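Local coordinates for protein trans-isoprenyl diphosphate synthase (Caulobacter crescentus, PDB 3OYR) that probably makes all-trans-octaprenyl diphosphate by adding isopentenyl diphosphate units to farnesyl diphosphate, supplying the precursor of the side chain of isoprenoid quinones, at residues H59-G64 / V94-T99; T101-D106 / D134-R139. One frame throughout, in Å; residues are numbered along the deposited sequence.

Contact 1: H59-G64 / V94-T99. With DMA (dimethylallyl diphosphate), chain D.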
loop_
_atom_site.group_PDB
_atom_site.type_symbol
_atom_site.label_atom_id
_atom_site.label_comp_id
_atom_site.label_asym_id
_atom_site.label_seq_id
_atom_site.Cartn_x
_atom_site.Cartn_y
_atom_site.Cartn_z
ATOM N N HIS B 59 13.834 5.285 -10.155
ATOM C CA HIS B 59 15.094 5.070 -9.451
ATOM C C HIS B 59 15.175 3.598 -9.002
ATOM O O HIS B 59 16.205 2.954 -9.192
ATOM C CB HIS B 59 15.225 6.031 -8.274
ATOM C CG HIS B 59 16.407 5.763 -7.385
ATOM N ND1 HIS B 59 17.637 6.357 -7.580
ATOM C CD2 HIS B 59 16.536 4.992 -6.277
ATOM C CE1 HIS B 59 18.476 5.952 -6.644
ATOM N NE2 HIS B 59 17.836 5.117 -5.844
ATOM N N LEU B 60 14.069 3.061 -8.473
ATOM C CA LEU B 60 14.011 1.659 -8.050
ATOM C C LEU B 60 13.799 0.645 -9.190
ATOM O O LEU B 60 14.540 -0.345 -9.284
ATOM C CB LEU B 60 12.965 1.463 -6.944
ATOM C CG LEU B 60 12.871 0.059 -6.316
ATOM C CD1 LEU B 60 14.239 -0.471 -5.906
ATOM C CD2 LEU B 60 11.968 0.073 -5.107
ATOM N N ILE B 61 12.797 0.893 -10.031
ATOM C CA ILE B 61 12.422 -0.023 -11.087
ATOM C C ILE B 61 13.522 -0.176 -12.150
ATOM O O ILE B 61 13.916 -1.302 -12.477
ATOM C CB ILE B 61 11.056 0.366 -11.716
ATOM C CG1 ILE B 61 9.921 0.270 -10.679
ATOM C CG2 ILE B 61 10.756 -0.509 -12.933
ATOM C CD1 ILE B 61 8.631 1.094 -11.062
ATOM N N ALA B 62 14.038 0.944 -12.660
ATOM C CA ALA B 62 15.128 0.905 -13.651
ATOM C C ALA B 62 16.477 0.422 -13.088
ATOM O O ALA B 62 17.352 0.028 -13.865
ATOM C CB ALA B 62 15.281 2.270 -14.383
ATOM N N ALA B 63 16.626 0.416 -11.757
ATOM C CA ALA B 63 17.868 -0.019 -11.097
ATOM C C ALA B 63 18.233 -1.487 -11.340
ATOM O O ALA B 63 19.396 -1.880 -11.214
ATOM C CB ALA B 63 17.801 0.243 -9.600
ATOM N N GLY B 64 17.236 -2.293 -11.683
ATOM C CA GLY B 64 17.442 -3.709 -11.932
ATOM C C GLY B 64 16.270 -4.515 -11.410
ATOM O O GLY B 64 15.126 -4.030 -11.350
ATOM N N VAL B 94 1.598 -7.208 -10.391
ATOM C CA VAL B 94 2.414 -8.003 -9.450
ATOM C C VAL B 94 3.759 -7.325 -9.176
ATOM O O VAL B 94 4.197 -7.199 -8.003
ATOM C CB VAL B 94 2.593 -9.445 -10.016
ATOM C CG1 VAL B 94 3.706 -10.178 -9.344
ATOM C CG2 VAL B 94 1.319 -10.207 -9.875
ATOM N N GLU B 95 4.410 -6.852 -10.243
ATOM C CA GLU B 95 5.694 -6.145 -10.072
ATOM C C GLU B 95 5.547 -4.845 -9.313
ATOM O O GLU B 95 6.438 -4.491 -8.529
ATOM C CB GLU B 95 6.422 -5.909 -11.413
ATOM C CG GLU B 95 7.899 -5.427 -11.287
ATOM C CD GLU B 95 8.833 -6.400 -10.542
ATOM O OE1 GLU B 95 8.521 -7.593 -10.381
ATOM O OE2 GLU B 95 9.917 -5.973 -10.126
ATOM N N PHE B 96 4.467 -4.109 -9.569
ATOM C CA PHE B 96 4.166 -2.913 -8.782
ATOM C C PHE B 96 3.952 -3.240 -7.321
ATOM O O PHE B 96 4.492 -2.546 -6.452
ATOM C CB PHE B 96 2.936 -2.159 -9.305
ATOM C CG PHE B 96 3.225 -1.270 -10.502
ATOM C CD1 PHE B 96 4.474 -0.678 -10.675
ATOM C CD2 PHE B 96 2.242 -1.022 -11.440
ATOM C CE1 PHE B 96 4.743 0.136 -11.787
ATOM C CE2 PHE B 96 2.499 -0.214 -12.547
ATOM C CZ PHE B 96 3.749 0.369 -12.721
ATOM N N ILE B 97 3.195 -4.304 -7.044
ATOM C CA ILE B 97 3.003 -4.706 -5.645
ATOM C C ILE B 97 4.348 -5.028 -5.002
ATOM O O ILE B 97 4.660 -4.513 -3.925
ATOM C CB ILE B 97 1.970 -5.858 -5.450
ATOM C CG1 ILE B 97 0.548 -5.312 -5.626
ATOM C CG2 ILE B 97 2.099 -6.466 -4.031
ATOM C CD1 ILE B 97 -0.497 -6.388 -6.055
ATOM N N HIS B 98 5.163 -5.813 -5.701
ATOM C CA HIS B 98 6.504 -6.137 -5.237
ATOM C C HIS B 98 7.345 -4.862 -4.992
ATOM O O HIS B 98 7.938 -4.698 -3.917
ATOM C CB HIS B 98 7.168 -7.102 -6.223
ATOM C CG HIS B 98 8.631 -7.326 -5.982
ATOM N ND1 HIS B 98 9.122 -7.848 -4.805
ATOM C CD2 HIS B 98 9.703 -7.155 -6.793
ATOM C CE1 HIS B 98 10.437 -7.956 -4.886
ATOM N NE2 HIS B 98 10.815 -7.543 -6.082
ATOM N N THR B 99 7.330 -3.945 -5.960
ATOM C CA THR B 99 8.098 -2.701 -5.888
ATOM C C THR B 99 7.695 -1.864 -4.699
ATOM O O THR B 99 8.546 -1.340 -3.987
ATOM C CB THR B 99 7.968 -1.850 -7.200
ATOM O OG1 THR B 99 8.323 -2.659 -8.333
ATOM C CG2 THR B 99 8.887 -0.640 -7.133
HETATM C C1 DMA D . 13.563 -8.980 -2.693
HETATM O O1 DMA D . 13.104 -9.655 -3.872
HETATM C C2 DMA D . 12.401 -9.375 -1.854
HETATM C C3 DMA D . 12.423 -10.457 -1.071
HETATM C C4 DMA D . 13.658 -11.293 -0.863
HETATM C C5 DMA D . 11.149 -10.798 -0.361
HETATM P PA DMA D . 13.995 -10.110 -5.126
HETATM O O1A DMA D . 13.154 -10.847 -6.149
HETATM O O2A DMA D . 15.197 -10.847 -4.606
HETATM O O3A DMA D . 14.402 -8.621 -5.621
HETATM P PB DMA D . 14.548 -8.034 -7.129
HETATM O O1B DMA D . 13.139 -7.718 -7.594
HETATM O O2B DMA D . 15.347 -6.802 -6.759
HETATM O O3B DMA D . 15.255 -9.043 -7.993
#
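The carbonyl oxygen of E95 is gripped twice by T99, the residue that meets both L60 and I61 across this contact. T99 OG1 lies 2.6 Å from E95 O, above the carbonyl plane by 38°, while T99 N reaches the same oxygen from the opposite face at 2.8 Å. With OG1 beside its own backbone N (chi1 -54°), the hydroxyl is turned back onto the helix and CG2 is presented to helix 52-61. Two residues of that helix meet this methyl: L60 CD2 approaches T99 CG2 to 3.8 Å, the leucine and threonine side chains lying alongside and running opposite ways, and I61 CG1 stands 3.8 Å from T99 CG2, its chain roughly perpendicular to the threonine. I61 then reaches on toward F96, where I61 CD1 comes within 4.1 Å of F96 CE1, meeting the rim of the ring roughly in its plane; helix 126-147 also packs against this phenyl group. A type I turn from I61 to G64 ends the helical run, G64 having positive phi, ahead of K66. On helix 87-109, H98 faces the diphosphate of a bound dimethylallyl diphosphate: H98 NE2 donates to O1B of the ligand at 2.8 Å with an N-H...O angle of 158°, the oxygen lying at the ring edge. R69, R115 and the backbone N of K66 bind the same ligand. The apolar seam thus joins two helices of the all-helical isoprenoid synthase fold beside a diphosphate-binding pocket.

Contact 2: T101-D106 / D134-R139. With CA (calcium ion), chain E; DMA (dimethylallyl diphosphate), chain G.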
loop_
_atom_site.group_PDB
_atom_site.type_symbol
_atom_site.label_atom_id
_atom_site.label_comp_id
_atom_site.label_asym_id
_atom_site.label_seq_id
_atom_site.Cartn_x
_atom_site.Cartn_y
_atom_site.Cartn_z
ATOM N N THR B 101 6.283 -2.977 -1.923
ATOM C CA THR B 101 6.666 -3.647 -0.675
ATOM C C THR B 101 8.146 -3.427 -0.390
ATOM O O THR B 101 8.528 -3.319 0.764
ATOM C CB THR B 101 6.434 -5.176 -0.691
ATOM O OG1 THR B 101 7.324 -5.780 -1.635
ATOM C CG2 THR B 101 4.982 -5.519 -1.016
ATOM N N LEU B 102 8.961 -3.365 -1.443
ATOM C CA LEU B 102 10.377 -2.982 -1.307
ATOM C C LEU B 102 10.581 -1.604 -0.695
ATOM O O LEU B 102 11.386 -1.449 0.232
ATOM C CB LEU B 102 11.114 -3.057 -2.645
ATOM C CG LEU B 102 11.157 -4.426 -3.319
ATOM C CD1 LEU B 102 11.938 -4.327 -4.615
ATOM C CD2 LEU B 102 11.754 -5.521 -2.399
ATOM N N LEU B 103 9.853 -0.613 -1.213
ATOM C CA LEU B 103 9.967 0.753 -0.714
ATOM C C LEU B 103 9.602 0.805 0.765
ATOM O O LEU B 103 10.322 1.386 1.562
ATOM C CB LEU B 103 9.098 1.709 -1.532
ATOM C CG LEU B 103 9.589 2.009 -2.959
ATOM C CD1 LEU B 103 8.549 2.775 -3.735
ATOM C CD2 LEU B 103 10.909 2.758 -2.970
ATOM N N HIS B 104 8.504 0.144 1.121
ATOM C CA HIS B 104 8.032 0.106 2.482
ATOM C C HIS B 104 8.964 -0.709 3.375
ATOM O O HIS B 104 9.299 -0.267 4.482
ATOM C CB HIS B 104 6.593 -0.419 2.521
ATOM C CG HIS B 104 5.589 0.571 2.019
ATOM N ND1 HIS B 104 4.257 0.515 2.356
ATOM C CD2 HIS B 104 5.731 1.666 1.228
ATOM C CE1 HIS B 104 3.623 1.532 1.806
ATOM N NE2 HIS B 104 4.493 2.243 1.113
ATOM N N ASP B 105 9.423 -1.858 2.881
ATOM C CA ASP B 105 10.237 -2.734 3.702
ATOM C C ASP B 105 11.614 -2.114 3.955
ATOM O O ASP B 105 12.115 -2.181 5.074
ATOM C CB ASP B 105 10.342 -4.118 3.070
ATOM C CG ASP B 105 11.226 -5.067 3.866
ATOM O OD1 ASP B 105 10.786 -5.605 4.901
ATOM O OD2 ASP B 105 12.381 -5.284 3.446
ATOM N N ASP B 106 12.200 -1.475 2.939
ATOM C CA ASP B 106 13.473 -0.755 3.124
ATOM C C ASP B 106 13.397 0.396 4.120
ATOM O O ASP B 106 14.368 0.636 4.850
ATOM C CB ASP B 106 14.032 -0.236 1.799
ATOM C CG ASP B 106 14.692 -1.325 0.970
ATOM O OD1 ASP B 106 15.201 -2.323 1.545
ATOM O OD2 ASP B 106 14.688 -1.178 -0.272
ATOM N N ASP B 134 2.489 3.629 -1.827
ATOM C CA ASP B 134 1.007 3.707 -1.874
ATOM C C ASP B 134 0.451 3.969 -3.278
ATOM O O ASP B 134 -0.541 3.349 -3.665
ATOM C CB ASP B 134 0.445 4.740 -0.883
ATOM C CG ASP B 134 0.767 4.402 0.560
ATOM O OD1 ASP B 134 1.174 3.243 0.829
ATOM O OD2 ASP B 134 0.615 5.300 1.433
ATOM N N PHE B 135 1.108 4.854 -4.037
ATOM C CA PHE B 135 0.790 5.106 -5.464
ATOM C C PHE B 135 0.874 3.831 -6.326
ATOM O O PHE B 135 -0.058 3.510 -7.094
ATOM C CB PHE B 135 1.714 6.205 -6.046
ATOM C CG PHE B 135 1.544 6.432 -7.556
ATOM C CD1 PHE B 135 0.559 7.281 -8.041
ATOM C CD2 PHE B 135 2.381 5.784 -8.477
ATOM C CE1 PHE B 135 0.403 7.484 -9.421
ATOM C CE2 PHE B 135 2.240 5.986 -9.851
ATOM C CZ PHE B 135 1.254 6.839 -10.322
ATOM N N LEU B 136 1.986 3.113 -6.193
ATOM C CA LEU B 136 2.231 1.890 -6.968
ATOM C C LEU B 136 1.242 0.796 -6.626
ATOM O O LEU B 136 0.746 0.076 -7.519
ATOM C CB LEU B 136 3.684 1.417 -6.809
ATOM C CG LEU B 136 4.749 2.386 -7.376
ATOM C CD1 LEU B 136 6.172 1.965 -7.023
ATOM C CD2 LEU B 136 4.629 2.558 -8.877
ATOM N N PHE B 137 0.916 0.717 -5.342
ATOM C CA PHE B 137 -0.071 -0.242 -4.877
ATOM C C PHE B 137 -1.408 0.057 -5.537
ATOM O O PHE B 137 -2.053 -0.850 -6.084
ATOM C CB PHE B 137 -0.182 -0.213 -3.351
ATOM C CG PHE B 137 -1.028 -1.318 -2.791
ATOM C CD1 PHE B 137 -2.288 -1.055 -2.268
ATOM C CD2 PHE B 137 -0.570 -2.624 -2.805
ATOM C CE1 PHE B 137 -3.069 -2.067 -1.753
ATOM C CE2 PHE B 137 -1.342 -3.638 -2.297
ATOM C CZ PHE B 137 -2.594 -3.362 -1.756
ATOM N N ALA B 138 -1.807 1.329 -5.546
ATOM C CA ALA B 138 -3.055 1.704 -6.193
ATOM C C ALA B 138 -3.025 1.492 -7.714
ATOM O O ALA B 138 -4.018 1.004 -8.301
ATOM C CB ALA B 138 -3.435 3.138 -5.828
ATOM N N ARG B 139 -1.907 1.831 -8.348
ATOM C CA ARG B 139 -1.704 1.558 -9.772
ATOM C C ARG B 139 -1.842 0.081 -10.109
ATOM O O ARG B 139 -2.480 -0.264 -11.107
ATOM C CB ARG B 139 -0.329 2.055 -10.252
ATOM C CG ARG B 139 -0.263 3.541 -10.580
ATOM C CD ARG B 139 -1.336 3.998 -11.591
ATOM N NE ARG B 139 -0.734 4.850 -12.610
ATOM C CZ ARG B 139 -1.392 5.432 -13.608
ATOM N NH1 ARG B 139 -0.730 6.181 -14.480
ATOM N NH2 ARG B 139 -2.697 5.273 -13.738
HETATM CA CA CA E . 14.404 -6.019 4.213
HETATM C C1 DMA G . 11.041 -9.304 3.006
HETATM O O1 DMA G . 12.297 -9.969 2.937
HETATM C C2 DMA G . 10.934 -8.127 2.087
HETATM C C3 DMA G . 9.830 -7.866 1.376
HETATM C C4 DMA G . 8.593 -8.706 1.417
HETATM C C5 DMA G . 9.855 -6.658 0.500
HETATM P PA DMA G . 13.742 -9.319 3.318
HETATM O O1A DMA G . 14.593 -10.511 3.636
HETATM O O2A DMA G . 13.634 -8.175 4.291
HETATM O O3A DMA G . 14.141 -8.768 1.851
HETATM P PB DMA G . 15.441 -7.885 1.475
HETATM O O1B DMA G . 15.262 -7.881 -0.020
HETATM O O2B DMA G . 16.628 -8.658 2.000
HETATM O O3B DMA G . 15.300 -6.548 2.168
HETATM O O HOH W 1 15.309 -3.918 3.801
HETATM O O HOH W 2 16.629 -6.572 5.222
#
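H104 and D134 bury the most surface here, yet no hydrogen bond joins them within the subunit. The imidazole meets the carboxylate with its edge: H104 CE1 lies 3.1 Å from D134 OD1, which sits in the ring plane, and the two flat groups are turned 77° against each other. Their polar bonds run elsewhere. H104 NE2 bonds to V130 O one turn back on helix 126-147, and H104 ND1 bonds to D134 OD2 of the second subunit, an exchange the partner chain returns. Both ring nitrogens are therefore held, fixing the rotation of this buried imidazole at the dimer interface. Next to this pair, L103 CD1 and L136 CD1 touch at 4.1 Å, the two leucines set roughly perpendicular.

The other side of segment 101-106 serves the ligand. D105, with CG anti to its backbone N (chi1 178°), points OD2 at calcium, 2.3 Å away; D109, two diphosphate oxygens and two waters complete the shell. Water 1 also donates to D106 OD1, 2.8 Å away, and D106 forms a salt bridge with R114. D105, D106 and D109 match the first aspartate-rich DDxxD motif of FPP/GGPP synthases, D105 and D109 being the calcium ligands, on a helix that also builds the dimer interface.

Overall arrangement
Contacts 1 and 2 come in series along the chain and share helix 87-109, which lies between helix 52-61 and helix 126-147; its residues 94-99 form contact 1 and 101-106 contact 2, and the two surfaces overlap. Their centres are 9 Å apart, on the same side of the chain's centre, and they touch directly: L60 CD2 packs on L103 CD2 at 3.6 Å, and T99 CG2 on L136 CD1 at 3.8 Å. The apolar parts of the two contacts thus run into each other. The shared helix carries H98 at one diphosphate and D105 at the calcium of the other, so one helix, packed on both neighbours, contributes to both ligand sites.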